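PDB 2EKL: D-3-phosphoglycerate dehydrogenase from Sulfolobus tokodaii, which probably oxidises D-3-phosphoglycerate with NAD as cofactor, the step that opens serine biosynthesis, as a member of the D-isomer specific 2-hydroxyacid dehydrogenases. Local coordinates for residues Y47-V52 and Q301-A306. Sequence-based numbering, arbitrary orientation.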
# COMPACT_ATOMS: atom_id res chain seq x y z
N TYR A 47 27.40 29.43 -23.41
CA TYR A 47 27.61 28.56 -22.26
C TYR A 47 28.32 27.23 -22.48
O TYR A 47 28.18 26.60 -23.52
CB TYR A 47 26.26 28.29 -21.58
CG TYR A 47 25.57 29.55 -21.12
CD1 TYR A 47 25.89 30.14 -19.89
CD2 TYR A 47 24.61 30.18 -21.92
CE1 TYR A 47 25.27 31.32 -19.47
CE2 TYR A 47 23.99 31.36 -21.51
CZ TYR A 47 24.32 31.92 -20.29
OH TYR A 47 23.71 33.08 -19.90
N ASP A 48 29.08 26.83 -21.46
CA ASP A 48 29.83 25.57 -21.46
C ASP A 48 28.95 24.49 -20.84
O ASP A 48 29.10 23.30 -21.14
CB ASP A 48 31.07 25.71 -20.59
CG ASP A 48 31.96 26.85 -21.02
OD1 ASP A 48 32.66 26.70 -22.04
OD2 ASP A 48 31.96 27.89 -20.33
N ILE A 49 28.05 24.92 -19.97
CA ILE A 49 27.16 24.00 -19.26
C ILE A 49 25.72 24.50 -19.26
O ILE A 49 25.47 25.69 -19.11
CB ILE A 49 27.59 23.85 -17.78
CG1 ILE A 49 29.05 23.40 -17.69
CG2 ILE A 49 26.67 22.88 -17.06
CD1 ILE A 49 29.63 23.47 -16.29
N ILE A 50 24.77 23.58 -19.42
CA ILE A 50 23.36 23.92 -19.37
C ILE A 50 22.73 22.94 -18.39
O ILE A 50 23.03 21.75 -18.42
CB ILE A 50 22.65 23.80 -20.75
CG1 ILE A 50 21.21 24.31 -20.64
CG2 ILE A 50 22.67 22.35 -21.22
CD1 ILE A 50 20.44 24.27 -21.95
N VAL A 51 21.88 23.45 -17.50
CA VAL A 51 21.21 22.59 -16.52
C VAL A 51 19.71 22.75 -16.74
O VAL A 51 19.20 23.87 -16.71
CB VAL A 51 21.57 23.00 -15.07
CG1 VAL A 51 20.94 22.02 -14.09
CG2 VAL A 51 23.08 23.02 -14.90
N VAL A 52 19.02 21.64 -16.95
CA VAL A 52 17.59 21.71 -17.22
C VAL A 52 16.80 20.71 -16.38
O VAL A 52 17.39 19.80 -15.77
CB VAL A 52 17.36 21.43 -18.70
CG1 VAL A 52 18.25 22.35 -19.54
CG2 VAL A 52 17.67 19.99 -19.02
N GLN A 301 26.55 16.00 -8.05
CA GLN A 301 27.80 15.26 -7.98
C GLN A 301 28.27 14.76 -9.34
O GLN A 301 29.47 14.80 -9.64
CB GLN A 301 27.67 14.07 -7.02
CG GLN A 301 29.02 13.43 -6.71
CD GLN A 301 30.07 14.46 -6.30
OE1 GLN A 301 29.91 15.15 -5.29
NE2 GLN A 301 31.13 14.58 -7.09
N ASN A 302 27.34 14.30 -10.18
CA ASN A 302 27.72 13.83 -11.50
C ASN A 302 28.19 14.99 -12.37
O ASN A 302 29.08 14.83 -13.21
CB ASN A 302 26.55 13.10 -12.18
CG ASN A 302 26.30 11.73 -11.57
OD1 ASN A 302 27.20 11.13 -10.98
ND2 ASN A 302 25.08 11.23 -11.72
N LEU A 303 27.60 16.17 -12.16
CA LEU A 303 28.00 17.35 -12.91
C LEU A 303 29.42 17.74 -12.51
O LEU A 303 30.24 18.08 -13.37
CB LEU A 303 27.04 18.51 -12.62
CG LEU A 303 27.42 19.87 -13.22
CD1 LEU A 303 27.62 19.72 -14.72
CD2 LEU A 303 26.33 20.89 -12.91
N LEU A 304 29.70 17.70 -11.22
CA LEU A 304 31.03 18.06 -10.72
C LEU A 304 32.10 17.10 -11.25
O LEU A 304 33.19 17.52 -11.62
CB LEU A 304 31.06 18.06 -9.19
CG LEU A 304 30.32 19.19 -8.47
CD1 LEU A 304 30.49 19.03 -6.98
CD2 LEU A 304 30.87 20.53 -8.92
N ASN A 305 31.78 15.81 -11.28
CA ASN A 305 32.73 14.82 -11.78
C ASN A 305 33.04 15.08 -13.25
O ASN A 305 34.21 14.99 -13.66
CB ASN A 305 32.18 13.40 -11.61
CG ASN A 305 33.20 12.34 -11.98
OD1 ASN A 305 34.27 12.24 -11.36
ND2 ASN A 305 32.89 11.54 -12.99
N ALA A 306 32.01 15.38 -14.03
CA ALA A 306 32.18 15.67 -15.45
C ALA A 306 33.03 16.92 -15.63
O ALA A 306 33.85 17.01 -16.55
CB ALA A 306 30.82 15.86 -16.11
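I49 and L303 mark the closest backbone approach of strand 49-52 to the helical segment 301-306, with their CA atoms 9.2 Å apart, so side chains alone bridge the gap and no hydrogen bond crosses it. L303 does all the work on the helix side. With CG anti to the backbone N (chi1 174°), its isobutyl group reaches out from the helix and its two methyl branches go to different strand residues. Branch CD1 meets CG2 of I49 at 4.0 Å, methyl against methyl, with the two side chains lying at a slant to each other. The other branch, CD2, turns to V51 and stands more loosely, 4.4 Å from V51 CG2. I49 and V51 are two apart on the strand and therefore point from the same face of the sheet; in I49 it is the short branch CG2, anti to the backbone N, that receives the leucine. The contact is wholly apolar and buried, small in area, and the three residues form one piece of a larger hydrophobic core.

Here the C-terminal helix 289-309 returns from the Rossmann-type NAD-binding domain to pack on the five-stranded parallel sheet of the substrate-binding domain, the two-part build of this dehydrogenase family, well away from the cofactor. Strand 49-52 is the middle one of that sheet, between 7-10 and 71-74: I49 touches A8 and V51 touches I10 and A73, while L303 and A306 also rest on I71. Helix 16-24 closes in alongside, with L22 against L303 and L18 against V51.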